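Long-range contacts in acyl-CoA dehydrogenase (Thermus thermophilus, PDB 2Z1Q), which binds FAD and probably catalyses the alpha,beta-dehydrogenation of saturated acyl-CoA thioesters, passing the electrons to an acceptor: residues Glu141-Tyr146 against Phe187-Thr192; Gln516-Ala521 against Thr549-Gly554. All blocks are in the same frame, centred on the assembly; numbering follows the deposited sequence.

Interaction 1: residues Glu141-Tyr146 against Phe187-Thr192. With FAD (flavin-adenine dinucleotide), chain D.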
ATOM      1  N   GLU B 141     -13.544 -17.454  30.478  1.00 34.79           N
ATOM      2  CA  GLU B 141     -13.386 -18.875  30.731  1.00 35.00           C
ATOM      3  C   GLU B 141     -13.624 -19.590  29.407  1.00 34.23           C
ATOM      4  O   GLU B 141     -12.971 -20.585  29.087  1.00 33.46           O
ATOM      5  CB  GLU B 141     -14.384 -19.331  31.796  1.00 36.78           C
ATOM      6  CG  GLU B 141     -14.559 -20.842  31.861  1.00 41.86           C
ATOM      7  CD  GLU B 141     -15.224 -21.298  33.145  1.00 44.81           C
ATOM      8  OE1 GLU B 141     -16.272 -20.722  33.520  1.00 47.03           O
ATOM      9  OE2 GLU B 141     -14.701 -22.240  33.774  1.00 46.32           O
ATOM     10  N   TRP B 142     -14.552 -19.053  28.626  1.00 32.38           N
ATOM     11  CA  TRP B 142     -14.879 -19.616  27.329  1.00 31.28           C
ATOM     12  C   TRP B 142     -14.654 -18.609  26.201  1.00 30.70           C
ATOM     13  O   TRP B 142     -15.099 -17.456  26.283  1.00 30.95           O
ATOM     14  CB  TRP B 142     -16.317 -20.100  27.355  1.00 32.80           C
ATOM     15  CG  TRP B 142     -16.439 -21.511  27.821  1.00 36.37           C
ATOM     16  CD1 TRP B 142     -15.595 -22.176  28.665  1.00 38.64           C
ATOM     17  CD2 TRP B 142     -17.447 -22.445  27.444  1.00 38.93           C
ATOM     18  NE1 TRP B 142     -16.017 -23.475  28.834  1.00 40.05           N
ATOM     19  CE2 TRP B 142     -17.153 -23.665  28.094  1.00 39.10           C
ATOM     20  CE3 TRP B 142     -18.574 -22.371  26.612  1.00 38.96           C
ATOM     21  CZ2 TRP B 142     -17.946 -24.802  27.936  1.00 40.23           C
ATOM     22  CZ3 TRP B 142     -19.357 -23.496  26.453  1.00 38.17           C
ATOM     23  CH2 TRP B 142     -19.041 -24.698  27.111  1.00 40.34           C
ATOM     24  N   ILE B 143     -13.941 -19.035  25.159  1.00 28.75           N
ATOM     25  CA  ILE B 143     -13.654 -18.183  24.011  1.00 26.63           C
ATOM     26  C   ILE B 143     -14.652 -18.491  22.906  1.00 26.75           C
ATOM     27  O   ILE B 143     -14.929 -19.656  22.625  1.00 27.98           O
ATOM     28  CB  ILE B 143     -12.217 -18.417  23.495  1.00 27.32           C
ATOM     29  CG1 ILE B 143     -11.221 -18.118  24.618  1.00 25.56           C
ATOM     30  CG2 ILE B 143     -11.918 -17.511  22.301  1.00 23.58           C
ATOM     31  CD1 ILE B 143      -9.795 -18.440  24.274  1.00 28.55           C
ATOM     32  N   ALA B 144     -15.194 -17.462  22.269  1.00 25.30           N
ATOM     33  CA  ALA B 144     -16.178 -17.702  21.226  1.00 26.40           C
ATOM     34  C   ALA B 144     -15.634 -17.490  19.805  1.00 24.75           C
ATOM     35  O   ALA B 144     -14.667 -16.761  19.603  1.00 24.14           O
ATOM     36  CB  ALA B 144     -17.418 -16.824  21.475  1.00 26.60           C
ATOM     37  N   ALA B 145     -16.260 -18.163  18.839  1.00 25.05           N
ATOM     38  CA  ALA B 145     -15.879 -18.063  17.433  1.00 25.00           C
ATOM     39  C   ALA B 145     -17.147 -17.882  16.602  1.00 25.78           C
ATOM     40  O   ALA B 145     -18.237 -18.300  17.007  1.00 26.59           O
ATOM     41  CB  ALA B 145     -15.132 -19.315  16.987  1.00 23.69           C
ATOM     42  N   TYR B 146     -16.987 -17.277  15.431  1.00 25.00           N
ATOM     43  CA  TYR B 146     -18.092 -16.982  14.526  1.00 25.00           C
ATOM     44  C   TYR B 146     -17.820 -17.676  13.196  1.00 26.20           C
ATOM     45  O   TYR B 146     -16.809 -17.406  12.549  1.00 26.34           O
ATOM     46  CB  TYR B 146     -18.134 -15.470  14.320  1.00 24.15           C
ATOM     47  CG  TYR B 146     -19.337 -14.933  13.604  1.00 22.66           C
ATOM     48  CD1 TYR B 146     -20.577 -14.876  14.227  1.00 22.33           C
ATOM     49  CD2 TYR B 146     -19.215 -14.394  12.322  1.00 23.08           C
ATOM     50  CE1 TYR B 146     -21.675 -14.283  13.593  1.00 22.44           C
ATOM     51  CE2 TYR B 146     -20.287 -13.807  11.685  1.00 20.06           C
ATOM     52  CZ  TYR B 146     -21.515 -13.750  12.320  1.00 21.90           C
ATOM     53  OH  TYR B 146     -22.572 -13.151  11.677  1.00 23.07           O
ATOM     54  N   PHE B 187      -8.750 -22.540  19.546  1.00 28.06           N
ATOM     55  CA  PHE B 187      -8.983 -22.687  20.985  1.00 28.43           C
ATOM     56  C   PHE B 187     -10.379 -22.268  21.453  1.00 28.82           C
ATOM     57  O   PHE B 187     -10.668 -22.300  22.648  1.00 30.17           O
ATOM     58  CB  PHE B 187      -7.926 -21.893  21.762  1.00 26.85           C
ATOM     59  CG  PHE B 187      -7.628 -20.545  21.159  1.00 27.67           C
ATOM     60  CD1 PHE B 187      -6.401 -20.301  20.548  1.00 24.22           C
ATOM     61  CD2 PHE B 187      -8.585 -19.535  21.170  1.00 25.85           C
ATOM     62  CE1 PHE B 187      -6.133 -19.069  19.954  1.00 25.17           C
ATOM     63  CE2 PHE B 187      -8.329 -18.302  20.579  1.00 25.13           C
ATOM     64  CZ  PHE B 187      -7.100 -18.068  19.969  1.00 24.55           C
ATOM     65  N   ALA B 188     -11.238 -21.871  20.519  1.00 28.43           N
ATOM     66  CA  ALA B 188     -12.595 -21.451  20.862  1.00 27.63           C
ATOM     67  C   ALA B 188     -13.405 -22.613  21.431  1.00 28.39           C
ATOM     68  O   ALA B 188     -13.335 -23.736  20.919  1.00 29.02           O
ATOM     69  CB  ALA B 188     -13.297 -20.894  19.629  1.00 25.76           C
ATOM     70  N   HIS B 189     -14.183 -22.323  22.476  1.00 28.43           N
ATOM     71  CA  HIS B 189     -15.039 -23.306  23.141  1.00 26.48           C
ATOM     72  C   HIS B 189     -16.443 -23.273  22.559  1.00 26.23           C
ATOM     73  O   HIS B 189     -17.111 -24.305  22.459  1.00 23.44           O
ATOM     74  CB  HIS B 189     -15.126 -23.002  24.638  1.00 28.72           C
ATOM     75  CG  HIS B 189     -13.793 -22.893  25.304  1.00 32.19           C
ATOM     76  ND1 HIS B 189     -13.091 -23.998  25.733  1.00 33.13           N
ATOM     77  CD2 HIS B 189     -12.997 -21.821  25.539  1.00 31.40           C
ATOM     78  CE1 HIS B 189     -11.918 -23.612  26.200  1.00 33.54           C
ATOM     79  NE2 HIS B 189     -11.834 -22.297  26.093  1.00 33.21           N
ATOM     80  N   LEU B 190     -16.903 -22.080  22.192  1.00 25.99           N
ATOM     81  CA  LEU B 190     -18.240 -21.934  21.632  1.00 26.76           C
ATOM     82  C   LEU B 190     -18.180 -21.461  20.182  1.00 27.94           C
ATOM     83  O   LEU B 190     -17.396 -20.582  19.836  1.00 28.18           O
ATOM     84  CB  LEU B 190     -19.060 -20.951  22.471  1.00 26.91           C
ATOM     85  CG  LEU B 190     -20.514 -20.729  22.042  1.00 29.24           C
ATOM     86  CD1 LEU B 190     -21.291 -22.032  22.152  1.00 27.52           C
ATOM     87  CD2 LEU B 190     -21.145 -19.665  22.922  1.00 29.89           C
ATOM     88  N   PHE B 191     -19.026 -22.038  19.336  1.00 28.72           N
ATOM     89  CA  PHE B 191     -19.058 -21.685  17.918  1.00 28.82           C
ATOM     90  C   PHE B 191     -20.458 -21.312  17.424  1.00 29.37           C
ATOM     91  O   PHE B 191     -21.398 -22.096  17.566  1.00 30.47           O
ATOM     92  CB  PHE B 191     -18.549 -22.863  17.060  1.00 27.07           C
ATOM     93  CG  PHE B 191     -17.060 -23.063  17.100  1.00 26.28           C
ATOM     94  CD1 PHE B 191     -16.247 -22.463  16.142  1.00 25.83           C
ATOM     95  CD2 PHE B 191     -16.468 -23.868  18.073  1.00 25.71           C
ATOM     96  CE1 PHE B 191     -14.867 -22.661  16.151  1.00 23.34           C
ATOM     97  CE2 PHE B 191     -15.080 -24.075  18.082  1.00 25.77           C
ATOM     98  CZ  PHE B 191     -14.285 -23.469  17.121  1.00 23.70           C
ATOM     99  N   THR B 192     -20.600 -20.128  16.835  1.00 28.59           N
ATOM    100  CA  THR B 192     -21.895 -19.732  16.270  1.00 29.79           C
ATOM    101  C   THR B 192     -21.778 -20.057  14.771  1.00 30.17           C
ATOM    102  O   THR B 192     -21.046 -19.390  14.039  1.00 30.76           O
ATOM    103  CB  THR B 192     -22.188 -18.212  16.500  1.00 28.51           C
ATOM    104  OG1 THR B 192     -22.362 -17.967  17.897  1.00 28.36           O
ATOM    105  CG2 THR B 192     -23.459 -17.792  15.775  1.00 28.34           C
TER
HETATM  106  PA  FAD D 701     -13.638 -12.546  -2.579  1.00 58.81           P
HETATM  107  O1A FAD D 701     -12.448 -12.566  -1.767  1.00 59.25           O
HETATM  108  O2A FAD D 701     -14.682 -13.753  -2.664  1.00 53.71           O
HETATM  109  O5B FAD D 701     -14.195 -11.133  -2.959  1.00 55.78           O
HETATM  110  C5B FAD D 701     -13.412 -10.576  -4.014  1.00 59.30           C
HETATM  111  C4B FAD D 701     -14.221  -9.330  -4.295  1.00 61.19           C
HETATM  112  O4B FAD D 701     -15.163  -8.813  -3.442  1.00 62.11           O
HETATM  113  C3B FAD D 701     -13.611  -8.142  -5.168  1.00 63.84           C
HETATM  114  O3B FAD D 701     -13.653  -8.464  -6.563  1.00 68.54           O
HETATM  115  C2B FAD D 701     -14.686  -7.093  -4.666  1.00 63.41           C
HETATM  116  O2B FAD D 701     -14.971  -6.009  -5.556  1.00 66.50           O
HETATM  117  C1B FAD D 701     -15.701  -8.194  -4.553  1.00 59.22           C
HETATM  118  N9A FAD D 701     -17.117  -7.983  -4.510  1.00 54.87           N
HETATM  119  C8A FAD D 701     -17.938  -8.821  -3.812  1.00 52.76           C
HETATM  120  N7A FAD D 701     -19.162  -8.466  -3.951  1.00 53.63           N
HETATM  121  C5A FAD D 701     -19.217  -7.364  -4.728  1.00 52.34           C
HETATM  122  C6A FAD D 701     -20.272  -6.540  -5.223  1.00 50.91           C
HETATM  123  N6A FAD D 701     -21.578  -6.830  -4.884  1.00 49.90           N
HETATM  124  N1A FAD D 701     -19.940  -5.482  -6.013  1.00 50.43           N
HETATM  125  C2A FAD D 701     -18.682  -5.220  -6.354  1.00 49.93           C
HETATM  126  N3A FAD D 701     -17.696  -5.977  -5.915  1.00 50.47           N
HETATM  127  C4A FAD D 701     -17.884  -7.043  -5.121  1.00 52.41           C
HETATM  128  N1  FAD D 701     -15.127 -15.161   8.639  1.00 35.69           N
HETATM  129  C2  FAD D 701     -15.969 -15.469   9.649  1.00 36.47           C
HETATM  130  O2  FAD D 701     -17.105 -15.817   9.370  1.00 34.39           O
HETATM  131  N3  FAD D 701     -15.602 -15.427  10.955  1.00 37.13           N
HETATM  132  C4  FAD D 701     -14.333 -15.066  11.351  1.00 36.51           C
HETATM  133  O4  FAD D 701     -14.012 -15.037  12.514  1.00 37.98           O
HETATM  134  C4X FAD D 701     -13.351 -14.733  10.290  1.00 38.14           C
HETATM  135  N5  FAD D 701     -12.077 -14.403  10.560  1.00 36.94           N
HETATM  136  C5X FAD D 701     -11.188 -14.147   9.566  1.00 36.90           C
HETATM  137  C6  FAD D 701      -9.807 -13.856   9.858  1.00 38.14           C
HETATM  138  C7  FAD D 701      -8.900 -13.639   8.807  1.00 37.62           C
HETATM  139  C7M FAD D 701      -7.443 -13.361   9.126  1.00 37.61           C
HETATM  140  C8  FAD D 701      -9.342 -13.685   7.447  1.00 37.25           C
HETATM  141  C8M FAD D 701      -8.396 -13.467   6.287  1.00 36.19           C
HETATM  142  C9  FAD D 701     -10.662 -13.951   7.157  1.00 35.46           C
HETATM  143  C9A FAD D 701     -11.611 -14.193   8.197  1.00 38.84           C
HETATM  144  N10 FAD D 701     -12.950 -14.505   7.872  1.00 39.97           N
HETATM  145  C10 FAD D 701     -13.850 -14.799   8.877  1.00 37.95           C
HETATM  146  C1' FAD D 701     -13.273 -14.540   6.469  1.00 43.89           C
HETATM  147  C2' FAD D 701     -13.987 -13.290   5.933  1.00 47.36           C
HETATM  148  O2' FAD D 701     -15.272 -13.142   6.519  1.00 50.93           O
HETATM  149  C3' FAD D 701     -14.035 -13.591   4.469  1.00 49.93           C
HETATM  150  O3' FAD D 701     -12.657 -13.682   4.004  1.00 48.91           O
HETATM  151  C4' FAD D 701     -14.703 -12.549   3.615  1.00 49.39           C
HETATM  152  O4' FAD D 701     -16.084 -12.353   3.929  1.00 51.96           O
HETATM  153  C5' FAD D 701     -14.471 -13.114   2.261  1.00 50.08           C
HETATM  154  O5' FAD D 701     -14.913 -12.354   1.252  1.00 45.76           O
HETATM  155  P   FAD D 701     -14.208 -13.137   0.043  1.00 46.08           P
HETATM  156  O1P FAD D 701     -12.762 -13.245   0.373  1.00 39.23           O
HETATM  157  O2P FAD D 701     -14.833 -14.630  -0.124  1.00 41.37           O
HETATM  158  O3P FAD D 701     -14.471 -12.153  -1.234  1.00 47.90           O
HETATM  159  O   HOH W   1     -20.079 -18.063  19.215  1.00 30.09           O
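Ala145 and Phe191 meet side by side where strands 144-147 and 190-197 run parallel in the beta-sheet middle domain of the acyl-CoA dehydrogenase fold. The Ala145 methyl reaches Phe191 CD1 at 3.4 Å and also touches the CB of Ala188; a residue this small suits a place where the phenyl ring lies so near the neighbouring strand. Ala145 N donates to Leu190 O, and Thr192 N to Ala145 O. That same oxygen accepts from a water that accepts a hydrogen bond from Thr192 OG1 at 2.6 Å, so the threonine hydroxyl is satisfied beside the backbone. At the start of the pairing Ile143 O is gripped twice, by His189 N at 2.8 Å and by Leu190 N at 3.2 Å, and Ile143 CD1 packs on Phe187 CD2. With CG anti to its carbonyl carbon (chi1 -54°), the His189 ring forms an offset stack on the five-membered ring of Trp142, planes 16° apart, while its CB lies over the indole face. Farther out, Lys136 makes a cation-pi contact with Trp142. Next along the strand from Ala145, Tyr146 O accepts from FAD N3 at 2.8 Å.

Interaction 2: residues Gln516-Ala521 against Thr549-Gly554. Unlike the reference sequence in segment 549-554: Gly554 (reference Val).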
ATOM      1  N   GLN B 516      -7.365  18.810   0.740  1.00 30.13           N
ATOM      2  CA  GLN B 516      -7.192  17.608  -0.061  1.00 29.70           C
ATOM      3  C   GLN B 516      -8.509  16.917  -0.383  1.00 28.95           C
ATOM      4  O   GLN B 516      -8.686  16.403  -1.485  1.00 29.44           O
ATOM      5  CB  GLN B 516      -6.247  16.658   0.662  1.00 29.69           C
ATOM      6  CG  GLN B 516      -4.831  17.182   0.710  1.00 27.76           C
ATOM      7  CD  GLN B 516      -3.910  16.306   1.522  1.00 26.11           C
ATOM      8  OE1 GLN B 516      -4.051  16.187   2.741  1.00 27.17           O
ATOM      9  NE2 GLN B 516      -2.959  15.680   0.849  1.00 24.83           N
ATOM     10  N   ALA B 517      -9.436  16.913   0.571  1.00 28.86           N
ATOM     11  CA  ALA B 517     -10.738  16.294   0.360  1.00 29.00           C
ATOM     12  C   ALA B 517     -11.494  17.001  -0.762  1.00 30.48           C
ATOM     13  O   ALA B 517     -12.211  16.360  -1.541  1.00 29.95           O
ATOM     14  CB  ALA B 517     -11.555  16.342   1.645  1.00 28.14           C
ATOM     15  N   LEU B 518     -11.349  18.322  -0.845  1.00 30.18           N
ATOM     16  CA  LEU B 518     -12.038  19.065  -1.892  1.00 30.33           C
ATOM     17  C   LEU B 518     -11.475  18.698  -3.253  1.00 29.98           C
ATOM     18  O   LEU B 518     -12.216  18.583  -4.222  1.00 31.89           O
ATOM     19  CB  LEU B 518     -11.936  20.582  -1.663  1.00 30.48           C
ATOM     20  CG  LEU B 518     -13.162  21.230  -1.002  1.00 32.38           C
ATOM     21  CD1 LEU B 518     -13.375  20.618   0.361  1.00 33.84           C
ATOM     22  CD2 LEU B 518     -12.975  22.737  -0.876  1.00 34.36           C
ATOM     23  N   ASP B 519     -10.166  18.491  -3.329  1.00 29.89           N
ATOM     24  CA  ASP B 519      -9.556  18.132  -4.602  1.00 31.82           C
ATOM     25  C   ASP B 519     -10.038  16.776  -5.087  1.00 31.08           C
ATOM     26  O   ASP B 519     -10.314  16.599  -6.272  1.00 27.98           O
ATOM     27  CB  ASP B 519      -8.039  18.089  -4.489  1.00 33.76           C
ATOM     28  CG  ASP B 519      -7.445  19.423  -4.141  1.00 37.07           C
ATOM     29  OD1 ASP B 519      -8.063  20.466  -4.462  1.00 40.47           O
ATOM     30  OD2 ASP B 519      -6.349  19.421  -3.551  1.00 37.77           O
ATOM     31  N   ARG B 520     -10.112  15.832  -4.150  1.00 29.32           N
ATOM     32  CA  ARG B 520     -10.554  14.473  -4.431  1.00 29.68           C
ATOM     33  C   ARG B 520     -12.024  14.491  -4.832  1.00 28.63           C
ATOM     34  O   ARG B 520     -12.459  13.681  -5.650  1.00 29.07           O
ATOM     35  CB  ARG B 520     -10.373  13.600  -3.175  1.00 30.07           C
ATOM     36  CG  ARG B 520      -9.489  12.383  -3.374  1.00 31.17           C
ATOM     37  CD  ARG B 520      -8.513  12.258  -2.231  1.00 29.84           C
ATOM     38  NE  ARG B 520      -9.175  12.386  -0.934  1.00 28.23           N
ATOM     39  CZ  ARG B 520      -8.586  12.870   0.156  1.00 27.78           C
ATOM     40  NH1 ARG B 520      -7.325  13.272   0.107  1.00 25.58           N
ATOM     41  NH2 ARG B 520      -9.262  12.975   1.296  1.00 27.50           N
ATOM     42  N   ALA B 521     -12.782  15.416  -4.250  1.00 26.79           N
ATOM     43  CA  ALA B 521     -14.203  15.545  -4.564  1.00 29.11           C
ATOM     44  C   ALA B 521     -14.383  15.993  -6.011  1.00 28.87           C
ATOM     45  O   ALA B 521     -15.191  15.424  -6.744  1.00 29.77           O
ATOM     46  CB  ALA B 521     -14.868  16.550  -3.620  1.00 26.94           C
ATOM     47  N   THR B 549     -16.864  22.734  -5.281  1.00 41.56           N
ATOM     48  CA  THR B 549     -15.577  22.290  -4.758  1.00 42.50           C
ATOM     49  C   THR B 549     -14.528  23.396  -4.895  1.00 45.19           C
ATOM     50  O   THR B 549     -13.341  23.182  -4.661  1.00 45.41           O
ATOM     51  CB  THR B 549     -15.093  21.013  -5.488  1.00 41.09           C
ATOM     52  OG1 THR B 549     -15.054  21.235  -6.903  1.00 39.25           O
ATOM     53  CG2 THR B 549     -16.037  19.862  -5.200  1.00 40.84           C
ATOM     54  N   LYS B 550     -14.984  24.587  -5.260  1.00 48.17           N
ATOM     55  CA  LYS B 550     -14.093  25.728  -5.427  1.00 50.16           C
ATOM     56  C   LYS B 550     -13.504  26.123  -4.076  1.00 50.15           C
ATOM     57  O   LYS B 550     -14.218  26.199  -3.074  1.00 50.31           O
ATOM     58  CB  LYS B 550     -14.868  26.912  -6.028  1.00 52.83           C
ATOM     59  CG  LYS B 550     -14.214  27.547  -7.269  1.00 57.70           C
ATOM     60  CD  LYS B 550     -14.072  26.551  -8.440  1.00 58.30           C
ATOM     61  CE  LYS B 550     -13.387  27.186  -9.661  1.00 59.31           C
ATOM     62  NZ  LYS B 550     -13.253  26.242 -10.818  1.00 58.35           N
ATOM     63  N   ARG B 551     -12.199  26.363  -4.043  1.00 49.76           N
ATOM     64  CA  ARG B 551     -11.540  26.760  -2.806  1.00 49.03           C
ATOM     65  C   ARG B 551     -10.345  27.646  -3.102  1.00 48.72           C
ATOM     66  O   ARG B 551      -9.896  27.749  -4.243  1.00 46.97           O
ATOM     67  CB  ARG B 551     -11.066  25.534  -2.026  1.00 50.14           C
ATOM     68  CG  ARG B 551      -9.919  24.772  -2.693  1.00 50.27           C
ATOM     69  CD  ARG B 551      -9.597  23.494  -1.934  1.00 51.32           C
ATOM     70  NE  ARG B 551      -8.405  22.803  -2.429  1.00 51.59           N
ATOM     71  CZ  ARG B 551      -7.163  23.267  -2.302  1.00 51.42           C
ATOM     72  NH1 ARG B 551      -6.942  24.430  -1.696  1.00 51.04           N
ATOM     73  NH2 ARG B 551      -6.133  22.562  -2.757  1.00 49.91           N
ATOM     74  N   GLU B 552      -9.840  28.288  -2.056  1.00 49.23           N
ATOM     75  CA  GLU B 552      -8.681  29.156  -2.178  1.00 49.82           C
ATOM     76  C   GLU B 552      -7.426  28.366  -1.819  1.00 49.86           C
ATOM     77  O   GLU B 552      -7.363  27.718  -0.777  1.00 49.78           O
ATOM     78  CB  GLU B 552      -8.837  30.378  -1.265  1.00 50.21           C
ATOM     79  CG  GLU B 552      -9.848  31.396  -1.782  1.00 52.11           C
ATOM     80  CD  GLU B 552      -9.493  31.909  -3.174  1.00 53.19           C
ATOM     81  OE1 GLU B 552     -10.341  31.809  -4.084  1.00 53.04           O
ATOM     82  OE2 GLU B 552      -8.360  32.405  -3.361  1.00 53.53           O
ATOM     83  N   PRO B 553      -6.415  28.396  -2.700  1.00 50.17           N
ATOM     84  CA  PRO B 553      -5.150  27.684  -2.492  1.00 49.62           C
ATOM     85  C   PRO B 553      -4.581  27.818  -1.072  1.00 48.28           C
ATOM     86  O   PRO B 553      -4.404  28.921  -0.566  1.00 49.17           O
ATOM     87  CB  PRO B 553      -4.242  28.298  -3.557  1.00 50.34           C
ATOM     88  CG  PRO B 553      -5.208  28.559  -4.694  1.00 50.63           C
ATOM     89  CD  PRO B 553      -6.397  29.154  -3.967  1.00 50.37           C
ATOM     90  N   GLY B 554      -4.319  26.682  -0.429  1.00 46.96           N
ATOM     91  CA  GLY B 554      -3.756  26.685   0.912  1.00 43.26           C
ATOM     92  C   GLY B 554      -2.302  26.258   0.825  1.00 41.93           C
ATOM     93  O   GLY B 554      -1.931  25.537  -0.098  1.00 41.18           O
TER
HETATM   94  O   HOH W   2     -10.558  22.012  -5.469  1.00 46.64           O
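Asp519 and Arg551 join helix 505-528 to the loop between helices 535-547 and 556-570 through a side-on salt bridge. Arg551 NE donates to Asp519 OD1 at 3.1 Å and Arg551 NH2 to Asp519 OD2 at 3.2 Å; a further bond from NH2 to OD1 is weak. The two oxygens are used differently: OD2 receives its donor on the syn lone pair, whereas OD1 is approached from above the carboxylate plane, the two flat groups being turned 42° from each other. Both oxygens nevertheless lie close to the guanidinium plane, where its N-H groups point. OD1 also accepts from a water at 3.1 Å, and this water gives its other proton to Thr549 O, so a loop carbonyl is tied to the same carboxylate.

The long arginine suits its place because its aliphatic part is useful too. Extended from CG to NE, it passes obliquely over Leu518, whose CD2 touches Arg551 CB and CD, both at 3.6 Å, before the charged end reaches the aspartate. Thr549 divides its roles likewise. Its CG2 rests 3.9 Å from Ala521 CB, a small side chain that lets the loop lie close to the helix. Its OG1, between the backbone N and the carbonyl carbon (chi1 55°), has Gln522 OE1 as main partner; Ala545 O and Arg546 O also lie within bonding range, though one proton cannot serve all three at once.

Leu456 of helix 445-468 packs on Ala521 and Thr549, and Ala523 of the second subunit packs on Asp519, which places the ion pair beside the subunit boundary. Away from the flavin-binding residues, the arrangement is an interhelical loop pinned to a helix flank by a bidentate salt bridge, within the all-helical C-terminal part of this dehydrogenase.

From the N terminus the chain first passes through a run of helices ending with helix 134-139, then enters the sheet. Interaction 1 closes a loop of 40 residues, rich in strand and without helix, by which strand 190-197 returns alongside strand 144-147. After the sheet come the long helices, and only near the C terminus does interaction 2 close a second, largely helical loop of 27 residues between 516-521 and 549-554. The two closures follow in series, neither nested nor crossed. Their centres lie about 48 Å apart on opposite sides of the chain's centre: interaction 1 joins two parallel strands of the middle-domain sheet, interaction 2 joins helix 505-528 to the loop before helix 556-570.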